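Local coordinates for protein galectin (Ovis aries, PDB 6N44) that probably binds beta-galactosides as a galectin-family lectin, and assembles into oligomers that are critical for its anti-parasitic activity in sheep, at residues N8-S13 against L125-D130; A26-P31 against Q88-Q93; T67-S72 against H115-Q120; L79-F84 against K108-F113. All blocks are in the same frame, centred on the assembly; numbering follows the deposited sequence.

Contact 1. Residues N8-S13 against L125-D130; sequences NPYLQS and LDVRGD
Tyr10 and Val127 exchange two backbone hydrogen bonds, as do Gln12 and Leu125, in an antiparallel pairing of strands 10-13 and 125-129; Tyr10 N reaches Val127 O at 2.8 Å. Leu11 and Asp126 form the non-hydrogen-bonded pair between them. Ahead of the strand, Asn8 continues the pairing through its side chain: with CG anti to the backbone N (chi1 174°), the amide lies against Gly129, where ND2 donates to Gly129 O at 2.8 Å, the acceptor close to the amide plane. ND2 also hydrogen-bonds Ile131 O. A water donates to Asn8 OD1 and accepts from Gly129 N.

Among the charged groups, Arg128 grips Asp126 side-on, NE to OD1 (2.9 Å) and NH2 to OD2 (2.8 Å). Pro9, preceded by a cis peptide bond, sets CG over the centre of one face of that guanidinium, 3.5 Å from Arg128 CZ. Leu11 lies alongside Asp126, its CD2 methyl 3.4 Å from the carboxylate oxygen OD2. Tyr10 CB packs near Val127 CB, the apolar part of the contact.

In the galectin beta sandwich, strand 10-13 is the outermost strand of its sheet within the chain. Strand 124-129 pairs on its other edge with strand 37-43, and Tyr10, Leu125 and Val127 pack on strand 131-138 of the opposing sheet.

Contact 2. Residues A26-P31 against Q88-Q93; sequences ANLLSP and QPFELQ
Ala26 and Phe90 are bound by a reciprocal pair of backbone hydrogen bonds, the single antiparallel bridge between these segments. Phe90 N donates to Ala26 O at 2.9 Å, and the longer return bond runs from Ala26 N to Phe90 O at 3.2 Å. The two strands diverge past this bridge: the axes of 26-28 and 90-93 make an angle of 116°. Pro89 adds a CA-H...O contact, its CA 3.4 Å from Ala26 O.

Aromatic packing centres on Phe90. Its CG lies between the backbone N and the carbonyl carbon (chi1 58°), which folds the ring back over the bridge instead of extending it away. Ala26 O sits over one face, offset toward the rim and 3.4 Å from Phe90 CD2. Ala26 CB touches the far end of the ring, 3.7 Å from Phe90 CZ, and Leu28 crosses it at about a right angle, with CG 4.0 Å from Phe90 CE2.

Water extends the polar link where the strands part, accepting from Leu28 N and probably donating to Gln88 O. Alongside, the Asn27 side chain lies next to the Pro89 ring, both pointing the same way.

This is the end of a pairing between neighbouring strands 19-28 and 90-97 in the five-stranded sheet of the galectin sandwich. Strand 131-138 flanks 19-28 on its other edge, strand 100-105 flanks 90-97, and Phe84 meets the Phe90 ring edge-to-face.

Contact 3. Residues T67-S72 against H115-Q120; sequences TLKDGS and HRLPLQ
Thr67 and Leu117 bring together the end of strand 62-69 and the loop that follows strand 108-114, beside the carbohydrate-binding face of the galectin beta sandwich. Thr67, the residue most covered by this contact, divides its side chain between two partners. Its CG2 is anti to the backbone N and meets Leu117 CD1 at 3.8 Å, the two side chains crossing at a slant. Its OG1 lies beside the aliphatic part of Arg116, 3.2 Å from CD, and has its polar partner in Pro53 O, to which it is hydrogen-bonded.

Leu117 puts its two methyl groups to different uses. While CD1 rests against Thr67 and comes within 4.0 Å of Leu68 O, CD2 reaches the methylene chain of Lys69. The same side chain also touches Asp51 and Pro53, so it lies across the end of strand 62-69 and the start of neighbouring strand 52-59.

Arg116 is extended from CG to NE and slides past Thr67 in the opposite direction, which carries its guanidinium along the strand toward Asn66 and Glu76, residues seen to bind galactose. NH2 donates to Lys75 O and NH1 makes a weak hydrogen bond to Asn66 OD1, which places the arginine next to the binding site. Beyond Thr67, a type I' turn from Lys69 to Ser72 reverses the chain. The tightest apolar touch is Lys69 CD against Leu117 CD2, at 3.5 Å.

Contact 4. Residues L79-F84 against K108-F113; sequences LHTEAF and KPICQF
Leu79 has CG between its backbone N and carbonyl carbon (chi1 65°), and this brings both of its methyl groups against Cys111 CB, CD1 and CD2 each lying 4.0 Å from it. Ile110 has CG2 anti to the backbone N and CG1 beside that N (chi1 -60°), so that its two arms spread over different partners. CG2 takes Leu79 CD1 at 4.1 Å, and CD1 takes Ala83 CB at 3.9 Å. The Leu79 methyl CD1 also rests on the backbone, 3.7 Å from Ile110 O.

Thr81 fits between these two touches, its side chain crossing that of Ile110 at about a right angle. OG1 is anti to the backbone N and lies 4.0 Å from Ile110 CG2. The same oxygen accepts from Ala83 N at 3.0 Å, forming an ST turn as the chain leaves strand 72-80. That bond links Thr81 directly to Ala83, the other residue of the turn that packs on Ile110.

The two segments belong to different sheets of the galectin beta sandwich, and the packing joins an outermost strand of each, 72-80 and 108-114. Ile110 and Cys111 both face Val103 on the neighbouring strand, a classic beta bulge; Cys111 meets Leu79, while Ile110 also reaches Thr81 and Ala83. Cys111 also packs on Met65 of strand 62-69, while Ala83 and Ile110 both touch Val105 of strand 100-105.

In the fold
Contacts 1 and 4, and likewise contacts 2 and 3, lie on opposite sides of the chain's centre. Contacts 1 and 2 touch, their centres 14 Å apart: Asp130 O lies 2.9 Å from Leu29 N, a probable hydrogen bond. Contacts 2 and 4, also 14 Å between centres, meet through aromatic packing, with Phe90 CD1 3.8 Å from Phe84 CE1. Contacts 3 and 4 join through Thr67 OG1, 3.3 Å from Phe113 CZ. Nearest to the residues that bind galactose, though none is bound to this chain, is contact 3: the Arg116 side chain is about 3 Å from that of Asn66, against about 7 Å between Arg128 of contact 1 and Arg55.

Contact 1. Residues N8-S13 against L125-D130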
loop_
_atom_site.group_PDB
_atom_site.type_symbol
_atom_site.label_atom_id
_atom_site.label_comp_id
_atom_site.label_asym_id
_atom_site.label_seq_id
_atom_site.Cartn_x
_atom_site.Cartn_y
_atom_site.Cartn_z
ATOM N N ASN A 8 -5.732 13.884 18.630
ATOM C CA ASN A 8 -4.286 13.728 18.738
ATOM C C ASN A 8 -3.953 13.611 20.217
ATOM O O ASN A 8 -4.121 14.573 20.955
ATOM C CB ASN A 8 -3.563 14.917 18.090
ATOM C CG ASN A 8 -2.052 14.884 18.298
ATOM O OD1 ASN A 8 -1.492 13.961 18.909
ATOM N ND2 ASN A 8 -1.384 15.898 17.786
ATOM N N PRO A 9 -3.457 12.440 20.656
ATOM C CA PRO A 9 -3.066 11.255 19.871
ATOM C C PRO A 9 -4.223 10.527 19.178
ATOM O O PRO A 9 -5.379 10.577 19.610
ATOM C CB PRO A 9 -2.413 10.330 20.921
ATOM C CG PRO A 9 -2.093 11.238 22.090
ATOM C CD PRO A 9 -3.168 12.269 22.089
ATOM N N TYR A 10 -3.875 9.885 18.070
ATOM C CA TYR A 10 -4.777 9.083 17.260
ATOM C C TYR A 10 -4.411 7.626 17.479
ATOM O O TYR A 10 -3.236 7.270 17.382
ATOM C CB TYR A 10 -4.628 9.434 15.781
ATOM C CG TYR A 10 -5.428 8.575 14.836
ATOM C CD1 TYR A 10 -6.686 8.977 14.406
ATOM C CD2 TYR A 10 -4.925 7.342 14.373
ATOM C CE1 TYR A 10 -7.444 8.168 13.530
ATOM C CE2 TYR A 10 -5.652 6.544 13.508
ATOM C CZ TYR A 10 -6.910 6.963 13.091
ATOM O OH TYR A 10 -7.630 6.166 12.242
ATOM N N LEU A 11 -5.403 6.793 17.781
ATOM C CA LEU A 11 -5.190 5.370 18.000
ATOM C C LEU A 11 -6.033 4.580 17.016
ATOM O O LEU A 11 -7.193 4.936 16.764
ATOM C CB LEU A 11 -5.576 4.932 19.432
ATOM C CG LEU A 11 -4.868 5.584 20.618
ATOM C CD1 LEU A 11 -5.422 4.977 21.900
ATOM C CD2 LEU A 11 -3.362 5.395 20.529
ATOM N N GLN A 12 -5.468 3.482 16.501
ATOM C CA GLN A 12 -6.239 2.575 15.650
ATOM C C GLN A 12 -5.728 1.149 15.799
ATOM O O GLN A 12 -4.569 0.873 15.469
ATOM C CB GLN A 12 -6.168 2.986 14.182
ATOM C CG GLN A 12 -7.063 2.139 13.293
ATOM C CD GLN A 12 -7.029 2.595 11.848
ATOM O OE1 GLN A 12 -7.042 3.797 11.571
ATOM N NE2 GLN A 12 -6.965 1.638 10.914
ATOM N N SER A 13 -6.601 0.246 16.246
ATOM C CA SER A 13 -6.291 -1.176 16.188
ATOM C C SER A 13 -6.038 -1.597 14.740
ATOM O O SER A 13 -6.785 -1.219 13.834
ATOM C CB SER A 13 -7.444 -2.004 16.755
ATOM O OG SER A 13 -7.763 -1.671 18.090
ATOM N N LEU A 125 -1.795 1.087 16.126
ATOM C CA LEU A 125 -1.156 2.215 15.466
ATOM C C LEU A 125 -1.424 3.473 16.289
ATOM O O LEU A 125 -2.556 3.709 16.712
ATOM C CB LEU A 125 -1.695 2.369 14.041
ATOM C CG LEU A 125 -1.218 3.626 13.295
ATOM C CD1 LEU A 125 0.253 3.508 12.941
ATOM C CD2 LEU A 125 -2.060 3.893 12.042
ATOM N N ASP A 126 -0.382 4.259 16.532
ATOM C CA ASP A 126 -0.460 5.430 17.404
ATOM C C ASP A 126 0.247 6.566 16.688
ATOM O O ASP A 126 1.452 6.478 16.424
ATOM C CB ASP A 126 0.190 5.145 18.777
ATOM C CG ASP A 126 0.142 6.340 19.750
ATOM O OD1 ASP A 126 0.319 7.515 19.354
ATOM O OD2 ASP A 126 -0.030 6.097 20.955
ATOM N N VAL A 127 -0.499 7.618 16.361
ATOM C CA VAL A 127 0.033 8.787 15.679
ATOM C C VAL A 127 -0.156 9.981 16.603
ATOM O O VAL A 127 -1.279 10.243 17.059
ATOM C CB VAL A 127 -0.669 9.028 14.329
ATOM C CG1 VAL A 127 -0.104 10.276 13.646
ATOM C CG2 VAL A 127 -0.567 7.781 13.424
ATOM N N ARG A 128 0.928 10.712 16.861
ATOM C CA ARG A 128 0.867 11.858 17.763
ATOM C C ARG A 128 1.993 12.832 17.438
ATOM O O ARG A 128 2.895 12.540 16.645
ATOM C CB ARG A 128 0.961 11.419 19.222
ATOM C CG ARG A 128 2.283 10.771 19.588
ATOM C CD ARG A 128 2.298 10.411 21.085
ATOM N NE ARG A 128 1.329 9.361 21.396
ATOM C CZ ARG A 128 0.731 9.214 22.577
ATOM N NH1 ARG A 128 0.999 10.056 23.573
ATOM N NH2 ARG A 128 -0.146 8.231 22.763
ATOM N N GLY A 129 1.937 13.991 18.078
ATOM C CA GLY A 129 2.988 14.979 17.978
ATOM C C GLY A 129 2.423 16.386 17.961
ATOM O O GLY A 129 1.238 16.622 18.202
ATOM N N ASP A 130 3.296 17.344 17.674
ATOM C CA ASP A 130 2.871 18.732 17.494
ATOM C C ASP A 130 2.330 18.917 16.076
ATOM O O ASP A 130 2.945 19.536 15.204
ATOM C CB ASP A 130 4.038 19.658 17.795
ATOM C CG ASP A 130 4.636 19.371 19.145
ATOM O OD1 ASP A 130 3.952 19.678 20.151
ATOM O OD2 ASP A 130 5.751 18.805 19.198
HETATM O O HOH W 1 0.136 14.580 20.760
#

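Contact 2. Residues A26-P31 against Q88-Q93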
loop_
_atom_site.group_PDB
_atom_site.type_symbol
_atom_site.label_atom_id
_atom_site.label_comp_id
_atom_site.label_asym_id
_atom_site.label_seq_id
_atom_site.Cartn_x
_atom_site.Cartn_y
_atom_site.Cartn_z
ATOM N N ALA A 26 -1.068 15.239 7.546
ATOM C CA ALA A 26 -0.941 16.090 8.726
ATOM C C ALA A 26 -0.134 17.337 8.381
ATOM O O ALA A 26 0.385 17.483 7.269
ATOM C CB ALA A 26 -0.290 15.324 9.887
ATOM N N ASN A 27 -0.017 18.233 9.365
ATOM C CA ASN A 27 0.753 19.462 9.231
ATOM C C ASN A 27 1.372 19.798 10.581
ATOM O O ASN A 27 0.675 19.760 11.601
ATOM C CB ASN A 27 -0.140 20.613 8.764
ATOM C CG ASN A 27 0.651 21.821 8.316
ATOM O OD1 ASN A 27 1.866 21.917 8.552
ATOM N ND2 ASN A 27 -0.033 22.757 7.661
ATOM N N LEU A 28 2.660 20.139 10.585
ATOM C CA LEU A 28 3.336 20.478 11.834
ATOM C C LEU A 28 2.897 21.845 12.342
ATOM O O LEU A 28 2.767 22.804 11.573
ATOM C CB LEU A 28 4.852 20.467 11.649
ATOM C CG LEU A 28 5.489 19.144 11.239
ATOM C CD1 LEU A 28 6.841 19.424 10.626
ATOM C CD2 LEU A 28 5.616 18.220 12.441
ATOM N N LEU A 29 2.676 21.921 13.652
ATOM C CA LEU A 29 2.340 23.145 14.365
ATOM C C LEU A 29 3.599 23.968 14.651
ATOM O O LEU A 29 4.732 23.563 14.372
ATOM C CB LEU A 29 1.630 22.823 15.685
ATOM C CG LEU A 29 0.211 22.242 15.635
ATOM C CD1 LEU A 29 -0.267 21.749 16.993
ATOM C CD2 LEU A 29 -0.761 23.260 15.080
ATOM N N SER A 30 3.390 25.137 15.256
ATOM C CA SER A 30 4.461 25.985 15.772
ATOM C C SER A 30 4.290 26.088 17.281
ATOM O O SER A 30 3.823 27.116 17.791
ATOM C CB SER A 30 4.425 27.371 15.137
ATOM O OG SER A 30 4.587 27.288 13.736
ATOM N N PRO A 31 4.648 25.051 18.029
ATOM C CA PRO A 31 4.450 25.102 19.479
ATOM C C PRO A 31 5.337 26.154 20.135
ATOM O O PRO A 31 6.442 26.459 19.670
ATOM C CB PRO A 31 4.819 23.688 19.940
ATOM C CG PRO A 31 5.739 23.192 18.905
ATOM C CD PRO A 31 5.266 23.784 17.607
ATOM N N GLN A 88 3.857 23.342 5.903
ATOM C CA GLN A 88 3.243 22.768 4.714
ATOM C C GLN A 88 2.595 21.442 5.080
ATOM O O GLN A 88 3.214 20.636 5.780
ATOM C CB GLN A 88 4.282 22.532 3.615
ATOM C CG GLN A 88 4.922 23.787 3.063
ATOM C CD GLN A 88 3.930 24.641 2.297
ATOM O OE1 GLN A 88 3.370 24.207 1.285
ATOM N NE2 GLN A 88 3.699 25.862 2.780
ATOM N N PRO A 89 1.368 21.182 4.646
ATOM C CA PRO A 89 0.791 19.852 4.868
ATOM C C PRO A 89 1.597 18.802 4.121
ATOM O O PRO A 89 2.108 19.046 3.025
ATOM C CB PRO A 89 -0.633 19.982 4.316
ATOM C CG PRO A 89 -0.922 21.470 4.401
ATOM C CD PRO A 89 0.400 22.115 4.053
ATOM N N PHE A 90 1.744 17.640 4.745
ATOM C CA PHE A 90 2.516 16.549 4.171
ATOM C C PHE A 90 1.681 15.278 4.167
ATOM O O PHE A 90 0.706 15.129 4.919
ATOM C CB PHE A 90 3.841 16.324 4.934
ATOM C CG PHE A 90 3.667 16.028 6.420
ATOM C CD1 PHE A 90 3.480 14.723 6.877
ATOM C CD2 PHE A 90 3.709 17.052 7.357
ATOM C CE1 PHE A 90 3.322 14.447 8.251
ATOM C CE2 PHE A 90 3.544 16.781 8.740
ATOM C CZ PHE A 90 3.358 15.483 9.182
ATOM N N GLU A 91 2.086 14.362 3.302
ATOM C CA GLU A 91 1.555 13.012 3.262
ATOM C C GLU A 91 2.662 12.035 3.627
ATOM O O GLU A 91 3.652 11.909 2.898
ATOM C CB GLU A 91 0.997 12.689 1.879
ATOM C CG GLU A 91 0.527 11.274 1.769
ATOM C CD GLU A 91 -0.004 10.971 0.381
ATOM O OE1 GLU A 91 0.440 9.962 -0.206
ATOM O OE2 GLU A 91 -0.840 11.761 -0.119
ATOM N N LEU A 92 2.488 11.342 4.743
ATOM C CA LEU A 92 3.443 10.363 5.233
ATOM C C LEU A 92 2.857 8.970 5.023
ATOM O O LEU A 92 1.752 8.678 5.504
ATOM C CB LEU A 92 3.760 10.625 6.704
ATOM C CG LEU A 92 4.488 9.545 7.503
ATOM C CD1 LEU A 92 5.914 9.302 6.979
ATOM C CD2 LEU A 92 4.507 9.949 8.967
ATOM N N GLN A 93 3.591 8.118 4.305
ATOM C CA GLN A 93 3.151 6.755 4.017
ATOM C C GLN A 93 4.104 5.735 4.614
ATOM O O GLN A 93 5.326 5.846 4.439
ATOM C CB GLN A 93 3.067 6.497 2.511
ATOM C CG GLN A 93 1.892 7.124 1.809
ATOM C CD GLN A 93 2.005 6.914 0.315
ATOM O OE1 GLN A 93 2.875 7.509 -0.340
ATOM N NE2 GLN A 93 1.169 6.019 -0.229
HETATM O O HOH W 2 4.225 20.361 8.368
#

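Contact 3. Residues T67-S72 against H115-Q120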
loop_
_atom_site.group_PDB
_atom_site.type_symbol
_atom_site.label_atom_id
_atom_site.label_comp_id
_atom_site.label_asym_id
_atom_site.label_seq_id
_atom_site.Cartn_x
_atom_site.Cartn_y
_atom_site.Cartn_z
ATOM N N THR A 67 13.189 0.133 17.988
ATOM C CA THR A 67 12.332 -0.944 18.445
ATOM C C THR A 67 12.469 -1.065 19.953
ATOM O O THR A 67 13.587 -1.053 20.482
ATOM C CB THR A 67 12.715 -2.280 17.790
ATOM O OG1 THR A 67 12.523 -2.195 16.369
ATOM C CG2 THR A 67 11.878 -3.402 18.353
ATOM N N LEU A 68 11.336 -1.168 20.634
ATOM C CA LEU A 68 11.280 -1.410 22.070
ATOM C C LEU A 68 10.900 -2.869 22.270
ATOM O O LEU A 68 9.776 -3.269 21.947
ATOM C CB LEU A 68 10.268 -0.487 22.748
ATOM C CG LEU A 68 10.098 -0.764 24.253
ATOM C CD1 LEU A 68 11.350 -0.366 25.039
ATOM C CD2 LEU A 68 8.875 -0.064 24.812
ATOM N N LYS A 69 11.831 -3.660 22.805
ATOM C CA LYS A 69 11.624 -5.089 23.020
ATOM C C LYS A 69 11.931 -5.416 24.478
ATOM O O LYS A 69 13.073 -5.260 24.919
ATOM C CB LYS A 69 12.519 -5.907 22.088
ATOM C CG LYS A 69 12.633 -7.374 22.467
ATOM C CD LYS A 69 12.850 -8.220 21.227
ATOM C CE LYS A 69 13.369 -9.619 21.540
ATOM N NZ LYS A 69 14.080 -10.170 20.345
ATOM N N ASP A 70 10.914 -5.855 25.220
ATOM C CA ASP A 70 11.039 -6.228 26.629
ATOM C C ASP A 70 11.693 -5.114 27.441
ATOM O O ASP A 70 12.712 -5.301 28.108
ATOM C CB ASP A 70 11.808 -7.542 26.782
ATOM C CG ASP A 70 11.056 -8.719 26.209
ATOM O OD1 ASP A 70 9.841 -8.839 26.492
ATOM O OD2 ASP A 70 11.678 -9.509 25.462
ATOM N N GLY A 71 11.079 -3.937 27.371
ATOM C CA GLY A 71 11.554 -2.795 28.113
ATOM C C GLY A 71 12.841 -2.178 27.619
ATOM O O GLY A 71 13.290 -1.189 28.205
ATOM N N SER A 72 13.453 -2.701 26.560
ATOM C CA SER A 72 14.739 -2.189 26.092
ATOM C C SER A 72 14.607 -1.591 24.694
ATOM O O SER A 72 14.164 -2.275 23.764
ATOM C CB SER A 72 15.792 -3.302 26.097
ATOM O OG SER A 72 17.042 -2.817 25.627
ATOM N N HIS A 115 12.426 -5.342 9.619
ATOM C CA HIS A 115 11.650 -5.824 10.752
ATOM C C HIS A 115 12.586 -6.380 11.821
ATOM O O HIS A 115 13.548 -7.092 11.522
ATOM C CB HIS A 115 10.646 -6.902 10.320
ATOM C CG HIS A 115 9.536 -6.384 9.460
ATOM N ND1 HIS A 115 8.573 -5.516 9.930
ATOM C CD2 HIS A 115 9.241 -6.603 8.153
ATOM C CE1 HIS A 115 7.734 -5.221 8.950
ATOM N NE2 HIS A 115 8.121 -5.865 7.861
ATOM N N ARG A 116 12.302 -6.042 13.071
ATOM C CA ARG A 116 13.052 -6.567 14.201
ATOM C C ARG A 116 12.214 -7.474 15.076
ATOM O O ARG A 116 12.717 -8.472 15.589
ATOM C CB ARG A 116 13.617 -5.419 15.039
ATOM C CG ARG A 116 14.660 -4.587 14.325
ATOM C CD ARG A 116 15.233 -3.570 15.288
ATOM N NE ARG A 116 15.911 -2.466 14.623
ATOM C CZ ARG A 116 16.485 -1.462 15.275
ATOM N NH1 ARG A 116 16.470 -1.449 16.603
ATOM N NH2 ARG A 116 17.071 -0.476 14.611
ATOM N N LEU A 117 10.950 -7.143 15.240
ATOM C CA LEU A 117 9.905 -7.965 15.801
ATOM C C LEU A 117 8.909 -8.309 14.703
ATOM O O LEU A 117 8.762 -7.544 13.745
ATOM C CB LEU A 117 9.189 -7.237 16.948
ATOM C CG LEU A 117 10.044 -7.079 18.203
ATOM C CD1 LEU A 117 9.372 -6.186 19.234
ATOM C CD2 LEU A 117 10.310 -8.474 18.772
ATOM N N PRO A 118 8.214 -9.444 14.803
ATOM C CA PRO A 118 7.296 -9.845 13.723
ATOM C C PRO A 118 6.218 -8.799 13.461
ATOM O O PRO A 118 5.608 -8.253 14.388
ATOM C CB PRO A 118 6.686 -11.153 14.248
ATOM C CG PRO A 118 7.686 -11.655 15.289
ATOM C CD PRO A 118 8.212 -10.407 15.922
ATOM N N LEU A 119 5.962 -8.539 12.174
ATOM C CA LEU A 119 4.931 -7.565 11.842
ATOM C C LEU A 119 3.574 -8.046 12.324
ATOM O O LEU A 119 2.691 -7.228 12.613
ATOM C CB LEU A 119 4.928 -7.280 10.330
ATOM C CG LEU A 119 4.603 -8.430 9.367
ATOM C CD1 LEU A 119 3.096 -8.512 9.145
ATOM C CD2 LEU A 119 5.337 -8.250 8.045
ATOM N N GLN A 120 3.402 -9.369 12.456
ATOM C CA GLN A 120 2.172 -9.946 12.986
ATOM C C GLN A 120 1.929 -9.599 14.446
ATOM O O GLN A 120 0.812 -9.800 14.926
ATOM C CB GLN A 120 2.173 -11.475 12.834
ATOM C CG GLN A 120 2.248 -11.980 11.396
ATOM C CD GLN A 120 3.674 -11.980 10.853
ATOM O OE1 GLN A 120 4.631 -11.724 11.586
ATOM N NE2 GLN A 120 3.818 -12.263 9.559
#

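Contact 4. Residues L79-F84 against K108-F113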
loop_
_atom_site.group_PDB
_atom_site.type_symbol
_atom_site.label_atom_id
_atom_site.label_comp_id
_atom_site.label_asym_id
_atom_site.label_seq_id
_atom_site.Cartn_x
_atom_site.Cartn_y
_atom_site.Cartn_z
ATOM N N LEU A 79 18.648 9.406 10.625
ATOM C CA LEU A 79 19.014 10.060 9.373
ATOM C C LEU A 79 18.499 11.490 9.350
ATOM O O LEU A 79 17.694 11.905 10.188
ATOM C CB LEU A 79 18.478 9.300 8.152
ATOM C CG LEU A 79 16.954 9.267 8.049
ATOM C CD1 LEU A 79 16.499 9.344 6.597
ATOM C CD2 LEU A 79 16.446 8.003 8.703
ATOM N N HIS A 80 18.978 12.242 8.360
ATOM C CA HIS A 80 18.549 13.605 8.096
ATOM C C HIS A 80 17.638 13.633 6.877
ATOM O O HIS A 80 17.867 12.911 5.904
ATOM C CB HIS A 80 19.742 14.534 7.845
ATOM C CG HIS A 80 20.689 14.632 8.999
ATOM N ND1 HIS A 80 20.794 15.762 9.781
ATOM C CD2 HIS A 80 21.580 13.743 9.501
ATOM C CE1 HIS A 80 21.708 15.566 10.714
ATOM N NE2 HIS A 80 22.201 14.348 10.566
ATOM N N THR A 81 16.613 14.476 6.926
ATOM C CA THR A 81 15.749 14.661 5.776
ATOM C C THR A 81 15.195 16.072 5.809
ATOM O O THR A 81 15.036 16.672 6.876
ATOM C CB THR A 81 14.599 13.638 5.734
ATOM O OG1 THR A 81 13.757 13.916 4.611
ATOM C CG2 THR A 81 13.763 13.715 6.997
ATOM N N GLU A 82 14.912 16.597 4.624
ATOM C CA GLU A 82 14.255 17.882 4.467
ATOM C C GLU A 82 12.793 17.730 4.071
ATOM O O GLU A 82 12.152 18.723 3.712
ATOM C CB GLU A 82 15.007 18.720 3.434
ATOM C CG GLU A 82 16.363 19.188 3.933
ATOM C CD GLU A 82 16.248 20.074 5.173
ATOM O OE1 GLU A 82 15.786 21.232 5.041
ATOM O OE2 GLU A 82 16.607 19.614 6.283
ATOM N N ALA A 83 12.251 16.511 4.160
ATOM C CA ALA A 83 10.925 16.220 3.620
ATOM C C ALA A 83 9.805 16.967 4.343
ATOM O O ALA A 83 8.793 17.305 3.720
ATOM C CB ALA A 83 10.660 14.716 3.672
ATOM N N PHE A 84 9.935 17.208 5.642
ATOM C CA PHE A 84 8.858 17.807 6.438
ATOM C C PHE A 84 9.080 19.309 6.543
ATOM O O PHE A 84 9.864 19.763 7.371
ATOM C CB PHE A 84 8.803 17.200 7.833
ATOM C CG PHE A 84 8.590 15.737 7.852
ATOM C CD1 PHE A 84 7.306 15.213 7.738
ATOM C CD2 PHE A 84 9.664 14.870 8.008
ATOM C CE1 PHE A 84 7.104 13.847 7.783
ATOM C CE2 PHE A 84 9.471 13.513 8.057
ATOM C CZ PHE A 84 8.187 12.988 7.942
ATOM N N LYS A 108 7.758 10.573 -2.079
ATOM C CA LYS A 108 9.181 10.313 -2.247
ATOM C C LYS A 108 9.679 9.366 -1.164
ATOM O O LYS A 108 9.283 9.499 -0.003
ATOM C CB LYS A 108 9.999 11.619 -2.213
ATOM C CG LYS A 108 9.639 12.574 -3.362
ATOM C CD LYS A 108 10.863 13.160 -4.016
ATOM C CE LYS A 108 10.489 14.163 -5.105
ATOM N NZ LYS A 108 11.621 15.099 -5.366
ATOM N N PRO A 109 10.537 8.405 -1.503
ATOM C CA PRO A 109 11.053 7.484 -0.479
ATOM C C PRO A 109 12.067 8.180 0.420
ATOM O O PRO A 109 12.998 8.832 -0.056
ATOM C CB PRO A 109 11.708 6.368 -1.303
ATOM C CG PRO A 109 12.131 7.049 -2.553
ATOM C CD PRO A 109 11.053 8.077 -2.846
ATOM N N ILE A 110 11.888 8.020 1.725
ATOM C CA ILE A 110 12.747 8.644 2.718
ATOM C C ILE A 110 13.689 7.636 3.362
ATOM O O ILE A 110 14.872 7.929 3.546
ATOM C CB ILE A 110 11.914 9.371 3.796
ATOM C CG1 ILE A 110 11.050 10.450 3.150
ATOM C CG2 ILE A 110 12.821 9.987 4.839
ATOM C CD1 ILE A 110 11.777 11.282 2.141
ATOM N N CYS A 111 13.184 6.457 3.728
ATOM C CA CYS A 111 13.983 5.502 4.486
ATOM C C CYS A 111 13.208 4.196 4.601
ATOM O O CYS A 111 12.012 4.130 4.308
ATOM C CB CYS A 111 14.344 6.040 5.879
ATOM S SG CYS A 111 12.926 6.594 6.893
ATOM N N GLN A 112 13.915 3.157 5.031
ATOM C CA GLN A 112 13.352 1.832 5.241
ATOM C C GLN A 112 13.841 1.294 6.578
ATOM O O GLN A 112 14.941 1.625 7.026
ATOM C CB GLN A 112 13.738 0.861 4.111
ATOM C CG GLN A 112 13.407 1.364 2.687
ATOM C CD GLN A 112 14.393 2.422 2.165
ATOM O OE1 GLN A 112 14.002 3.534 1.797
ATOM N NE2 GLN A 112 15.669 2.071 2.124
ATOM N N PHE A 113 13.025 0.440 7.201
ATOM C CA PHE A 113 13.306 -0.126 8.520
ATOM C C PHE A 113 13.068 -1.629 8.463
ATOM O O PHE A 113 11.916 -2.068 8.383
ATOM C CB PHE A 113 12.418 0.520 9.592
ATOM C CG PHE A 113 12.769 0.135 11.001
ATOM C CD1 PHE A 113 13.788 0.792 11.679
ATOM C CD2 PHE A 113 12.073 -0.874 11.665
ATOM C CE1 PHE A 113 14.120 0.450 12.991
ATOM C CE2 PHE A 113 12.403 -1.216 12.983
ATOM C CZ PHE A 113 13.433 -0.544 13.640
#